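Local coordinates for replication protein B (PDB 3H20) that synthesises short primers on single-stranded DNA as the primase that starts replication of the broad-host-range plasmid RSF1010, at residues 21-26 with 36-41; 59-64 with 144-149; 222-227 with 267-272. All blocks are in the same frame, centred on the assembly; numbering follows the deposited sequence.

From the N terminus, interaction 1 forms first: strand 21-28 turns back through a short connection to strand 34-40 and closes a beta hairpin. Interaction 2 then closes a much longer loop, with 79 residues between its segments, by bringing 144-149 back to strand 59-65. Since strand 59-65 lies beside strand 21-28, the two contacts belong to one antiparallel sheet, joined by a salt bridge from Asp-23 to Arg-64. Interaction 3 lies in the C-terminal helical part, where 222-227 meets 267-272, its centre more than 60 Å from the centres of the other two. The three loops follow one another in series, neither nested nor crossed.

Interaction 1: residues 21-26 with 36-41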
ATOM      1  N   ARG A  21      20.127 -15.072   5.299  1.00 35.05           N
ATOM      2  CA  ARG A  21      20.453 -13.668   5.602  1.00 34.22           C
ATOM      3  C   ARG A  21      19.256 -12.906   6.192  1.00 33.50           C
ATOM      4  O   ARG A  21      18.096 -13.192   5.855  1.00 32.32           O
ATOM      5  CB  ARG A  21      20.993 -12.948   4.359  1.00 33.82           C
ATOM      6  CG  ARG A  21      22.285 -13.555   3.772  1.00 35.18           C
ATOM      7  CD  ARG A  21      22.887 -12.693   2.657  1.00 34.70           C
ATOM      8  NE  ARG A  21      23.547 -11.489   3.164  1.00 36.67           N
ATOM      9  CZ  ARG A  21      24.795 -11.439   3.626  1.00 36.95           C
ATOM     10  NH1 ARG A  21      25.560 -12.528   3.652  1.00 36.85           N
ATOM     11  NH2 ARG A  21      25.285 -10.288   4.059  1.00 38.61           N
ATOM     12  N   PHE A  22      19.560 -11.932   7.055  1.00 32.64           N
ATOM     13  CA  PHE A  22      18.565 -11.183   7.826  1.00 32.30           C
ATOM     14  C   PHE A  22      18.862  -9.677   7.764  1.00 32.55           C
ATOM     15  O   PHE A  22      20.028  -9.273   7.664  1.00 31.79           O
ATOM     16  CB  PHE A  22      18.631 -11.590   9.311  1.00 32.47           C
ATOM     17  CG  PHE A  22      18.330 -13.059   9.577  1.00 32.09           C
ATOM     18  CD1 PHE A  22      19.347 -14.012   9.547  1.00 32.50           C
ATOM     19  CD2 PHE A  22      17.032 -13.468   9.872  1.00 32.48           C
ATOM     20  CE1 PHE A  22      19.075 -15.362   9.802  1.00 33.18           C
ATOM     21  CE2 PHE A  22      16.737 -14.819  10.123  1.00 33.70           C
ATOM     22  CZ  PHE A  22      17.774 -15.767  10.091  1.00 33.63           C
ATOM     23  N   ASP A  23      17.816  -8.857   7.849  1.00 31.92           N
ATOM     24  CA  ASP A  23      17.977  -7.443   8.166  1.00 32.56           C
ATOM     25  C   ASP A  23      17.845  -7.303   9.672  1.00 32.41           C
ATOM     26  O   ASP A  23      16.893  -7.823  10.262  1.00 32.42           O
ATOM     27  CB  ASP A  23      16.892  -6.587   7.504  1.00 32.66           C
ATOM     28  CG  ASP A  23      16.997  -6.572   6.009  1.00 33.73           C
ATOM     29  OD1 ASP A  23      18.142  -6.611   5.489  1.00 33.30           O
ATOM     30  OD2 ASP A  23      15.933  -6.514   5.359  1.00 34.04           O
ATOM     31  N   ILE A  24      18.805  -6.626  10.288  1.00 31.72           N
ATOM     32  CA  ILE A  24      18.713  -6.275  11.699  1.00 31.72           C
ATOM     33  C   ILE A  24      18.476  -4.769  11.785  1.00 31.83           C
ATOM     34  O   ILE A  24      19.207  -3.980  11.184  1.00 31.86           O
ATOM     35  CB  ILE A  24      19.992  -6.658  12.500  1.00 31.79           C
ATOM     36  CG1 ILE A  24      20.204  -8.183  12.539  1.00 32.18           C
ATOM     37  CG2 ILE A  24      19.970  -6.055  13.922  1.00 31.77           C
ATOM     38  CD1 ILE A  24      19.120  -8.991  13.287  1.00 32.32           C
ATOM     39  N   GLY A  25      17.437  -4.376  12.512  1.00 31.95           N
ATOM     40  CA  GLY A  25      17.139  -2.954  12.707  1.00 31.81           C
ATOM     41  C   GLY A  25      17.398  -2.526  14.142  1.00 32.37           C
ATOM     42  O   GLY A  25      17.057  -3.232  15.096  1.00 32.11           O
ATOM     43  N   VAL A  26      18.005  -1.359  14.287  1.00 32.29           N
ATOM     44  CA  VAL A  26      18.325  -0.796  15.588  1.00 32.99           C
ATOM     45  C   VAL A  26      17.728   0.620  15.642  1.00 32.87           C
ATOM     46  O   VAL A  26      18.106   1.492  14.852  1.00 33.01           O
ATOM     47  CB  VAL A  26      19.856  -0.811  15.828  1.00 33.14           C
ATOM     48  CG1 VAL A  26      20.226  -0.032  17.066  1.00 34.50           C
ATOM     49  CG2 VAL A  26      20.367  -2.256  15.956  1.00 33.95           C
ATOM     50  N   ASN A  36      19.953   0.185   9.861  1.00 41.60           N
ATOM     51  CA  ASN A  36      19.608  -1.115   9.290  1.00 40.80           C
ATOM     52  C   ASN A  36      20.855  -1.775   8.709  1.00 39.83           C
ATOM     53  O   ASN A  36      21.578  -1.152   7.929  1.00 39.18           O
ATOM     54  CB  ASN A  36      18.549  -0.974   8.193  1.00 41.17           C
ATOM     55  CG  ASN A  36      17.359  -0.127   8.620  1.00 42.33           C
ATOM     56  OD1 ASN A  36      17.377   1.108   8.511  1.00 43.16           O
ATOM     57  ND2 ASN A  36      16.315  -0.787   9.093  1.00 43.28           N
ATOM     58  N   ARG A  37      21.115  -3.022   9.103  1.00 38.45           N
ATOM     59  CA  ARG A  37      22.229  -3.793   8.538  1.00 37.83           C
ATOM     60  C   ARG A  37      21.743  -5.133   7.998  1.00 36.53           C
ATOM     61  O   ARG A  37      20.828  -5.727   8.557  1.00 36.28           O
ATOM     62  CB  ARG A  37      23.326  -4.048   9.584  1.00 38.31           C
ATOM     63  CG  ARG A  37      23.734  -2.857  10.473  1.00 40.73           C
ATOM     64  CD  ARG A  37      24.236  -1.657   9.695  1.00 44.01           C
ATOM     65  NE  ARG A  37      25.335  -1.971   8.786  1.00 46.93           N
ATOM     66  CZ  ARG A  37      25.796  -1.133   7.864  1.00 48.43           C
ATOM     67  NH1 ARG A  37      25.254   0.071   7.723  1.00 49.84           N
ATOM     68  NH2 ARG A  37      26.800  -1.495   7.074  1.00 49.73           N
ATOM     69  N   GLU A  38      22.355  -5.607   6.915  1.00 35.27           N
ATOM     70  CA  GLU A  38      22.070  -6.947   6.401  1.00 34.39           C
ATOM     71  C   GLU A  38      23.245  -7.880   6.689  1.00 33.11           C
ATOM     72  O   GLU A  38      24.390  -7.590   6.308  1.00 32.42           O
ATOM     73  CB  GLU A  38      21.759  -6.928   4.898  1.00 34.45           C
ATOM     74  CG  GLU A  38      21.280  -8.291   4.367  1.00 35.26           C
ATOM     75  CD  GLU A  38      21.273  -8.367   2.849  1.00 36.47           C
ATOM     76  OE1 GLU A  38      20.535  -7.589   2.202  1.00 38.34           O
ATOM     77  OE2 GLU A  38      22.016  -9.207   2.299  1.00 40.92           O
ATOM     78  N   TRP A  39      22.937  -8.997   7.348  1.00 31.89           N
ATOM     79  CA  TRP A  39      23.940  -9.922   7.893  1.00 31.37           C
ATOM     80  C   TRP A  39      23.522 -11.389   7.741  1.00 30.40           C
ATOM     81  O   TRP A  39      22.343 -11.708   7.904  1.00 29.97           O
ATOM     82  CB  TRP A  39      24.109  -9.663   9.400  1.00 31.67           C
ATOM     83  CG  TRP A  39      24.837  -8.384   9.780  1.00 31.69           C
ATOM     84  CD1 TRP A  39      25.826  -7.761   9.084  1.00 32.84           C
ATOM     85  CD2 TRP A  39      24.656  -7.629  10.989  1.00 32.42           C
ATOM     86  NE1 TRP A  39      26.257  -6.643   9.771  1.00 33.71           N
ATOM     87  CE2 TRP A  39      25.559  -6.547  10.946  1.00 33.26           C
ATOM     88  CE3 TRP A  39      23.813  -7.767  12.107  1.00 34.15           C
ATOM     89  CZ2 TRP A  39      25.639  -5.589  11.970  1.00 33.42           C
ATOM     90  CZ3 TRP A  39      23.894  -6.814  13.129  1.00 33.57           C
ATOM     91  CH2 TRP A  39      24.808  -5.742  13.049  1.00 32.59           C
ATOM     92  N   SER A  40      24.483 -12.280   7.479  1.00 29.46           N
ATOM     93  CA  SER A  40      24.234 -13.725   7.632  1.00 29.17           C
ATOM     94  C   SER A  40      23.907 -14.028   9.099  1.00 29.04           C
ATOM     95  O   SER A  40      24.176 -13.204   9.977  1.00 28.57           O
ATOM     96  CB  SER A  40      25.453 -14.549   7.183  1.00 29.43           C
ATOM     97  OG  SER A  40      26.587 -14.268   7.989  1.00 29.03           O
ATOM     98  N   ALA A  41      23.316 -15.191   9.363  1.00 28.58           N
ATOM     99  CA  ALA A  41      23.107 -15.643  10.736  1.00 29.23           C
ATOM    100  C   ALA A  41      24.407 -15.609  11.565  1.00 29.22           C
ATOM    101  O   ALA A  41      24.402 -15.161  12.718  1.00 29.71           O
ATOM    102  CB  ALA A  41      22.473 -17.058  10.754  1.00 29.40           C
TER
HETATM  103  O   HOH W   1      27.136  -8.977   5.305  1.00 41.29           O
HETATM  104  O   HOH W   2      18.097  -6.753   2.922  1.00 29.34           O
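Arg-21 and Glu-38 form a salt bridge across the strands, NE of Arg-21 lying 2.9 Å from OE2 of Glu-38 and using the anti lone pair of that oxygen. The carboxylate carbon sits at the guanidinium edge, and the two planes are turned 65° apart. Water 1 ties the arginine in a second time, accepting from its NH2 and donating to the backbone O of Glu-38. Glu-38 reaches this position on an extended chain with CG anti to the backbone N (chi1 -173°). Its other oxygen, OE1, is 4.2 Å from OD1 of Asp-23; water 2 donates to both, which probably eases the repulsion of the like charges, while OD2 of Asp-23 is held by salt bridges from Arg-141 and Arg-64.

Four backbone hydrogen bonds join the antiparallel strands of this beta hairpin: Phe-22 and Trp-39 exchange one pair, Ile-24 and Arg-37 the other. The bond from Ile-24 N to Arg-37 O is 2.8 Å long. The side chains of Arg-21, Asp-23, Asn-36, Glu-38 and Ser-40 lie on one, polar face.

On the other face Phe-22, Ile-24 and Trp-39 are joined by Arg-37, whose CB lies over one face of the indole while its charged end leads away. CG1 of Ile-24 approaches CE3 of the indole to 3.7 Å, the two side chains crossing at about a right angle. At the hairpin's end, CB of Ala-41 meets the edge of the Phe-22 ring, 3.9 Å from CE1. Leu-14 of helix 6-17 packs on both, and Trp-50 of helix 48-56 touches the indole of Trp-39.

Interaction 2: residues 59-64 with 144-149. With DPO (diphosphate), chain E.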
ATOM      1  N   ASN A  59      18.302   1.556  22.590  1.00 30.53           N
ATOM      2  CA  ASN A  59      17.838   1.085  21.273  1.00 30.68           C
ATOM      3  C   ASN A  59      17.029  -0.223  21.324  1.00 30.97           C
ATOM      4  O   ASN A  59      17.437  -1.184  21.994  1.00 31.07           O
ATOM      5  CB  ASN A  59      19.036   0.897  20.322  1.00 30.75           C
ATOM      6  CG  ASN A  59      19.726   2.212  19.964  1.00 31.59           C
ATOM      7  OD1 ASN A  59      19.329   2.896  19.017  1.00 33.38           O
ATOM      8  ND2 ASN A  59      20.759   2.569  20.718  1.00 30.58           N
ATOM      9  N   ASP A  60      15.900  -0.268  20.610  1.00 30.17           N
ATOM     10  CA  ASP A  60      15.201  -1.537  20.357  1.00 30.62           C
ATOM     11  C   ASP A  60      15.850  -2.275  19.176  1.00 30.51           C
ATOM     12  O   ASP A  60      16.392  -1.635  18.260  1.00 30.50           O
ATOM     13  CB  ASP A  60      13.705  -1.312  20.100  1.00 30.66           C
ATOM     14  CG  ASP A  60      12.962  -0.862  21.347  1.00 31.82           C
ATOM     15  OD1 ASP A  60      12.754  -1.697  22.254  1.00 33.74           O
ATOM     16  OD2 ASP A  60      12.575   0.316  21.409  1.00 30.74           O
ATOM     17  N   VAL A  61      15.816  -3.606  19.230  1.00 30.43           N
ATOM     18  CA  VAL A  61      16.471  -4.472  18.246  1.00 30.66           C
ATOM     19  C   VAL A  61      15.422  -5.304  17.495  1.00 31.25           C
ATOM     20  O   VAL A  61      14.658  -6.070  18.103  1.00 31.68           O
ATOM     21  CB  VAL A  61      17.527  -5.412  18.904  1.00 30.81           C
ATOM     22  CG1 VAL A  61      18.328  -6.188  17.836  1.00 29.27           C
ATOM     23  CG2 VAL A  61      18.478  -4.617  19.827  1.00 31.02           C
ATOM     24  N   TYR A  62      15.414  -5.159  16.173  1.00 31.51           N
ATOM     25  CA  TYR A  62      14.398  -5.750  15.306  1.00 31.62           C
ATOM     26  C   TYR A  62      15.029  -6.678  14.271  1.00 32.53           C
ATOM     27  O   TYR A  62      16.228  -6.574  13.971  1.00 32.49           O
ATOM     28  CB  TYR A  62      13.625  -4.655  14.573  1.00 31.78           C
ATOM     29  CG  TYR A  62      12.868  -3.690  15.465  1.00 31.26           C
ATOM     30  CD1 TYR A  62      11.567  -3.972  15.886  1.00 31.93           C
ATOM     31  CD2 TYR A  62      13.447  -2.498  15.872  1.00 30.10           C
ATOM     32  CE1 TYR A  62      10.859  -3.075  16.701  1.00 31.75           C
ATOM     33  CE2 TYR A  62      12.754  -1.603  16.685  1.00 31.18           C
ATOM     34  CZ  TYR A  62      11.463  -1.899  17.094  1.00 31.47           C
ATOM     35  OH  TYR A  62      10.793  -1.005  17.903  1.00 31.34           O
ATOM     36  N   ILE A  63      14.217  -7.580  13.718  1.00 32.44           N
ATOM     37  CA  ILE A  63      14.720  -8.606  12.790  1.00 32.08           C
ATOM     38  C   ILE A  63      13.655  -8.997  11.762  1.00 32.52           C
ATOM     39  O   ILE A  63      12.446  -9.022  12.062  1.00 32.17           O
ATOM     40  CB  ILE A  63      15.294  -9.879  13.535  1.00 31.84           C
ATOM     41  CG1 ILE A  63      15.989 -10.829  12.544  1.00 31.07           C
ATOM     42  CG2 ILE A  63      14.184 -10.647  14.302  1.00 31.86           C
ATOM     43  CD1 ILE A  63      16.667 -12.037  13.187  1.00 32.10           C
ATOM     44  N   ARG A  64      14.114  -9.243  10.540  1.00 32.72           N
ATOM     45  CA  ARG A  64      13.284  -9.810   9.479  1.00 33.70           C
ATOM     46  C   ARG A  64      14.211 -10.521   8.494  1.00 33.89           C
ATOM     47  O   ARG A  64      15.420 -10.245   8.477  1.00 33.26           O
ATOM     48  CB  ARG A  64      12.468  -8.720   8.761  1.00 33.10           C
ATOM     49  CG  ARG A  64      13.313  -7.686   8.001  1.00 34.08           C
ATOM     50  CD  ARG A  64      12.474  -6.564   7.389  1.00 34.89           C
ATOM     51  NE  ARG A  64      13.334  -5.596   6.710  1.00 37.42           N
ATOM     52  CZ  ARG A  64      13.002  -4.347   6.394  1.00 40.58           C
ATOM     53  NH1 ARG A  64      11.793  -3.867   6.667  1.00 40.75           N
ATOM     54  NH2 ARG A  64      13.893  -3.564   5.787  1.00 41.70           N
ATOM     55  N   GLY A 144       9.940  -7.764  12.964  1.00 33.98           N
ATOM     56  CA  GLY A 144       9.618  -8.261  14.289  1.00 33.81           C
ATOM     57  C   GLY A 144      10.721  -7.992  15.293  1.00 33.83           C
ATOM     58  O   GLY A 144      11.774  -7.456  14.946  1.00 33.32           O
ATOM     59  N   ARG A 145      10.479  -8.366  16.545  1.00 33.19           N
ATOM     60  CA  ARG A 145      11.474  -8.206  17.599  1.00 33.52           C
ATOM     61  C   ARG A 145      12.442  -9.385  17.625  1.00 33.36           C
ATOM     62  O   ARG A 145      12.049 -10.530  17.400  1.00 32.66           O
ATOM     63  CB  ARG A 145      10.794  -8.054  18.961  1.00 33.06           C
ATOM     64  CG  ARG A 145       9.970  -6.785  19.104  1.00 36.04           C
ATOM     65  CD  ARG A 145      10.855  -5.549  19.093  1.00 39.88           C
ATOM     66  NE  ARG A 145      10.199  -4.400  19.712  1.00 41.67           N
ATOM     67  CZ  ARG A 145      10.697  -3.721  20.740  1.00 41.42           C
ATOM     68  NH1 ARG A 145      10.031  -2.688  21.239  1.00 40.48           N
ATOM     69  NH2 ARG A 145      11.861  -4.072  21.268  1.00 41.25           N
ATOM     70  N   LEU A 146      13.710  -9.096  17.902  1.00 33.13           N
ATOM     71  CA  LEU A 146      14.696 -10.141  18.155  1.00 33.36           C
ATOM     72  C   LEU A 146      14.795 -10.456  19.643  1.00 33.29           C
ATOM     73  O   LEU A 146      14.980  -9.558  20.466  1.00 33.24           O
ATOM     74  CB  LEU A 146      16.065  -9.728  17.612  1.00 32.78           C
ATOM     75  CG  LEU A 146      17.195 -10.745  17.777  1.00 35.57           C
ATOM     76  CD1 LEU A 146      16.979 -11.943  16.864  1.00 34.84           C
ATOM     77  CD2 LEU A 146      18.545 -10.099  17.509  1.00 31.32           C
ATOM     78  N   ALA A 147      14.673 -11.734  19.983  1.00 32.91           N
ATOM     79  CA  ALA A 147      14.705 -12.165  21.375  1.00 32.98           C
ATOM     80  C   ALA A 147      16.081 -11.936  21.991  1.00 32.76           C
ATOM     81  O   ALA A 147      17.094 -11.941  21.291  1.00 32.92           O
ATOM     82  CB  ALA A 147      14.308 -13.628  21.488  1.00 32.77           C
ATOM     83  N   GLY A 148      16.110 -11.737  23.305  1.00 32.48           N
ATOM     84  CA  GLY A 148      17.381 -11.624  24.044  1.00 32.14           C
ATOM     85  C   GLY A 148      17.739 -10.201  24.450  1.00 32.06           C
ATOM     86  O   GLY A 148      18.838  -9.954  24.976  1.00 31.88           O
ATOM     87  N   PHE A 149      16.816  -9.272  24.197  1.00 31.68           N
ATOM     88  CA  PHE A 149      17.035  -7.839  24.407  1.00 32.18           C
ATOM     89  C   PHE A 149      15.876  -7.219  25.183  1.00 32.56           C
ATOM     90  O   PHE A 149      14.769  -7.759  25.202  1.00 32.88           O
ATOM     91  CB  PHE A 149      17.223  -7.126  23.049  1.00 31.94           C
ATOM     92  CG  PHE A 149      18.411  -7.615  22.276  1.00 32.02           C
ATOM     93  CD1 PHE A 149      19.700  -7.168  22.592  1.00 31.12           C
ATOM     94  CD2 PHE A 149      18.257  -8.566  21.270  1.00 33.18           C
ATOM     95  CE1 PHE A 149      20.812  -7.645  21.896  1.00 32.24           C
ATOM     96  CE2 PHE A 149      19.361  -9.050  20.574  1.00 32.75           C
ATOM     97  CZ  PHE A 149      20.641  -8.585  20.884  1.00 31.83           C
TER
HETATM   98  P1  DPO E 327       7.270  -2.149  18.328  1.00 63.30           P
HETATM   99  O1  DPO E 327       5.765  -1.639  18.061  1.00 63.68           O
HETATM  100  O2  DPO E 327       8.223  -1.081  17.849  1.00 62.45           O
HETATM  101  O3  DPO E 327       7.392  -3.553  17.774  1.00 63.43           O
HETATM  102  O4  DPO E 327       7.339  -2.201  19.944  1.00 63.39           O
HETATM  103  P2  DPO E 327       6.249  -2.989  20.842  1.00 63.00           P
HETATM  104  O5  DPO E 327       4.966  -2.214  20.658  1.00 63.68           O
HETATM  105  O6  DPO E 327       6.247  -4.392  20.267  1.00 63.09           O
HETATM  106  O7  DPO E 327       6.798  -2.894  22.242  1.00 63.18           O
HETATM  107  O   HOH W   3      13.939  -6.928  20.605  1.00 20.17           O
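Tyr-62 and Arg-145 form a non-hydrogen-bonded pair where strand 144-145 joins strand 59-65 at one margin of an antiparallel sheet, and both reach the bound diphosphate. Next to them, Ile-63 and Gly-144 are a hydrogen-bonded pair, Ile-63 N lying 2.7 Å from Gly-144 O. Just past the strand, Leu-146 N adds one more backbone bond, to Val-61 O, and water 3 donates to that oxygen and to Leu-146 O.

Among the charged groups, NH2 of Arg-145 meets OD1 of Asp-60 at 2.7 Å, from above the carboxylate plane; a second, weak bond from NH1 goes to the same oxygen. This salt bridge helps fix the guanidinium while NH1 also donates almost straight (170°) to O4 of the diphosphate. Asn-151 and Lys-153 complete the pocket.

Apolar contacts lie along Val-61, Ile-63 and Leu-146. CG2 of Val-61 sits over the face of the Phe-149 ring in a CH-pi contact, 4.0 Å from the centroid. With CG anti to its N (chi1 -179°), Leu-146 sets CD1 against CD1 of Ile-63 and CD2 against CG1 of Val-61.

The phenol of Tyr-62 runs alongside the arginine, CE1 3.4 Å from NE of Arg-145, and its OH donates to diphosphate O2 at 2.6 Å.

Interaction 3: residues 222-227 with 267-272; sequences DEYRSE and ASPALA
Tyr-224 and Arg-225, on a regular turn of helix 220-234, face Ala-267 and Ser-268 where the chain leaves helix 257-267, the backbones coming no nearer than 7.3 Å between CA of Arg-225 and CA of Ala-267. No hydrogen bond spans this gap, which side chains bridge instead.

Tyr-224 carries most of the contact. Its CG stands anti to the backbone N (chi1 169°), and this directs the ring across to the other segment. There the edge of the ring meets the methyl group of Ala-267, with CE2 of Tyr-224 3.7 Å from CB of Ala-267. Farther along, the phenol oxygen reaches the side of Ser-268, OH of Tyr-224 lying 3.2 Å from CB of Ser-268. That hydroxyl is hydrogen-bonded to OD1 of Asp-243, and the other carboxylate oxygen of this aspartate binds OG of Ser-268, so one acid joins both polar side chains. Arg-225 adds a looser contact at the exposed margin: its chain bends at chi3 (78°), and NH1 of Arg-225 comes to 3.8 Å from CB of Ala-267.

Ser-268 is also the N-cap of the short, weakly bonded helix 269-272, its OG accepting from Leu-271 N at 3.0 Å. A leucine in place of Tyr-224 would probably leave OD1 of Asp-243 without its hydroxyl partner and open a gap beside Ala-267 and Ser-268.

The contact is part of the C-terminal helical bundle. Helix 239-252 supplies Asp-243 as well as Leu-250, which packs on Tyr-224, while Ala-263 and Met-264 of helix 257-267 touch the same tyrosine. Beyond the cap, Leu-271 rests on Tyr-282 and Ile-283 of helix 279-291.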
ATOM      1  N   ASP A 222      -9.715  16.607 -26.551  1.00 41.15           N
ATOM      2  CA  ASP A 222     -10.318  15.389 -25.998  1.00 40.36           C
ATOM      3  C   ASP A 222     -11.435  15.736 -25.018  1.00 39.74           C
ATOM      4  O   ASP A 222     -12.473  15.071 -24.978  1.00 39.50           O
ATOM      5  CB  ASP A 222      -9.265  14.529 -25.288  1.00 40.32           C
ATOM      6  CG  ASP A 222      -8.068  14.200 -26.169  1.00 40.40           C
ATOM      7  OD1 ASP A 222      -8.239  13.990 -27.395  1.00 40.47           O
ATOM      8  OD2 ASP A 222      -6.948  14.136 -25.619  1.00 39.72           O
ATOM      9  N   GLU A 223     -11.194  16.787 -24.237  1.00 39.11           N
ATOM     10  CA  GLU A 223     -12.129  17.309 -23.247  1.00 38.86           C
ATOM     11  C   GLU A 223     -13.402  17.837 -23.917  1.00 38.17           C
ATOM     12  O   GLU A 223     -14.518  17.553 -23.471  1.00 37.87           O
ATOM     13  CB  GLU A 223     -11.439  18.437 -22.475  1.00 38.95           C
ATOM     14  CG  GLU A 223     -11.964  18.700 -21.081  1.00 39.72           C
ATOM     15  CD  GLU A 223     -11.095  19.686 -20.316  1.00 39.60           C
ATOM     16  OE1 GLU A 223      -9.851  19.589 -20.427  1.00 40.77           O
ATOM     17  OE2 GLU A 223     -11.656  20.545 -19.595  1.00 40.34           O
ATOM     18  N   TYR A 224     -13.216  18.600 -24.990  1.00 37.47           N
ATOM     19  CA  TYR A 224     -14.321  19.135 -25.783  1.00 36.92           C
ATOM     20  C   TYR A 224     -15.170  18.020 -26.405  1.00 36.97           C
ATOM     21  O   TYR A 224     -16.394  18.021 -26.273  1.00 36.62           O
ATOM     22  CB  TYR A 224     -13.789  20.097 -26.855  1.00 36.51           C
ATOM     23  CG  TYR A 224     -14.809  20.509 -27.893  1.00 35.95           C
ATOM     24  CD1 TYR A 224     -15.722  21.539 -27.642  1.00 36.28           C
ATOM     25  CD2 TYR A 224     -14.850  19.877 -29.135  1.00 35.75           C
ATOM     26  CE1 TYR A 224     -16.661  21.915 -28.604  1.00 34.80           C
ATOM     27  CE2 TYR A 224     -15.779  20.241 -30.093  1.00 35.71           C
ATOM     28  CZ  TYR A 224     -16.679  21.255 -29.822  1.00 35.52           C
ATOM     29  OH  TYR A 224     -17.594  21.600 -30.783  1.00 35.85           O
ATOM     30  N   ARG A 225     -14.507  17.065 -27.061  1.00 37.27           N
ATOM     31  CA  ARG A 225     -15.185  15.941 -27.712  1.00 37.66           C
ATOM     32  C   ARG A 225     -15.979  15.088 -26.720  1.00 37.84           C
ATOM     33  O   ARG A 225     -17.079  14.623 -27.033  1.00 37.89           O
ATOM     34  CB  ARG A 225     -14.178  15.084 -28.483  1.00 37.82           C
ATOM     35  CG  ARG A 225     -13.509  15.814 -29.644  1.00 38.73           C
ATOM     36  CD  ARG A 225     -12.190  15.163 -30.035  1.00 40.92           C
ATOM     37  NE  ARG A 225     -12.382  13.960 -30.842  1.00 41.96           N
ATOM     38  CZ  ARG A 225     -12.431  13.944 -32.173  1.00 43.23           C
ATOM     39  NH1 ARG A 225     -12.303  15.067 -32.874  1.00 43.72           N
ATOM     40  NH2 ARG A 225     -12.613  12.797 -32.809  1.00 43.35           N
ATOM     41  N   SER A 226     -15.418  14.896 -25.526  1.00 38.02           N
ATOM     42  CA  SER A 226     -16.079  14.149 -24.455  1.00 38.12           C
ATOM     43  C   SER A 226     -17.413  14.786 -24.052  1.00 38.03           C
ATOM     44  O   SER A 226     -18.436  14.100 -23.987  1.00 37.83           O
ATOM     45  CB  SER A 226     -15.156  14.033 -23.239  1.00 38.30           C
ATOM     46  OG  SER A 226     -15.563  12.973 -22.392  1.00 38.66           O
ATOM     47  N   GLU A 227     -17.396  16.095 -23.799  1.00 38.07           N
ATOM     48  CA  GLU A 227     -18.611  16.838 -23.455  1.00 38.16           C
ATOM     49  C   GLU A 227     -19.639  16.798 -24.592  1.00 37.64           C
ATOM     50  O   GLU A 227     -20.826  16.559 -24.351  1.00 37.48           O
ATOM     51  CB  GLU A 227     -18.289  18.296 -23.085  1.00 38.57           C
ATOM     52  CG  GLU A 227     -17.388  18.485 -21.853  1.00 40.86           C
ATOM     53  CD  GLU A 227     -17.967  17.895 -20.569  1.00 43.53           C
ATOM     54  OE1 GLU A 227     -19.195  17.984 -20.356  1.00 44.91           O
ATOM     55  OE2 GLU A 227     -17.186  17.340 -19.763  1.00 45.03           O
ATOM     56  N   ALA A 267     -13.042  20.434 -34.299  1.00 32.65           N
ATOM     57  CA  ALA A 267     -14.035  19.384 -34.041  1.00 32.15           C
ATOM     58  C   ALA A 267     -15.518  19.792 -34.023  1.00 31.82           C
ATOM     59  O   ALA A 267     -16.384  18.920 -33.977  1.00 31.11           O
ATOM     60  CB  ALA A 267     -13.676  18.633 -32.744  1.00 32.40           C
ATOM     61  N   SER A 268     -15.814  21.093 -34.054  1.00 31.89           N
ATOM     62  CA  SER A 268     -17.206  21.564 -33.968  1.00 32.07           C
ATOM     63  C   SER A 268     -18.012  21.339 -35.243  1.00 32.65           C
ATOM     64  O   SER A 268     -17.663  21.874 -36.295  1.00 32.61           O
ATOM     65  CB  SER A 268     -17.274  23.048 -33.586  1.00 31.99           C
ATOM     66  OG  SER A 268     -18.602  23.538 -33.712  1.00 31.26           O
ATOM     67  N   PRO A 269     -19.099  20.551 -35.152  1.00 33.38           N
ATOM     68  CA  PRO A 269     -19.999  20.422 -36.300  1.00 33.74           C
ATOM     69  C   PRO A 269     -20.688  21.745 -36.639  1.00 33.97           C
ATOM     70  O   PRO A 269     -20.854  22.048 -37.818  1.00 34.17           O
ATOM     71  CB  PRO A 269     -21.021  19.373 -35.848  1.00 33.49           C
ATOM     72  CG  PRO A 269     -20.950  19.372 -34.363  1.00 34.41           C
ATOM     73  CD  PRO A 269     -19.533  19.721 -34.009  1.00 33.82           C
ATOM     74  N   ALA A 270     -21.067  22.528 -35.625  1.00 34.48           N
ATOM     75  CA  ALA A 270     -21.698  23.835 -35.857  1.00 35.43           C
ATOM     76  C   ALA A 270     -20.777  24.790 -36.628  1.00 36.00           C
ATOM     77  O   ALA A 270     -21.239  25.565 -37.473  1.00 36.15           O
ATOM     78  CB  ALA A 270     -22.151  24.472 -34.542  1.00 35.20           C
ATOM     79  N   LEU A 271     -19.479  24.725 -36.333  1.00 36.84           N
ATOM     80  CA  LEU A 271     -18.477  25.554 -37.002  1.00 37.94           C
ATOM     81  C   LEU A 271     -18.302  25.181 -38.471  1.00 38.53           C
ATOM     82  O   LEU A 271     -18.168  26.063 -39.319  1.00 38.78           O
ATOM     83  CB  LEU A 271     -17.125  25.469 -36.288  1.00 37.97           C
ATOM     84  CG  LEU A 271     -15.992  26.230 -36.985  1.00 38.65           C
ATOM     85  CD1 LEU A 271     -15.826  27.607 -36.376  1.00 38.98           C
ATOM     86  CD2 LEU A 271     -14.694  25.453 -36.943  1.00 38.71           C
ATOM     87  N   ALA A 272     -18.289  23.882 -38.766  1.00 39.40           N
ATOM     88  CA  ALA A 272     -18.122  23.391 -40.145  1.00 40.16           C
ATOM     89  C   ALA A 272     -19.155  23.985 -41.104  1.00 40.71           C
ATOM     90  O   ALA A 272     -18.923  24.062 -42.315  1.00 40.61           O
ATOM     91  CB  ALA A 272     -18.176  21.874 -40.180  1.00 40.22           C
TER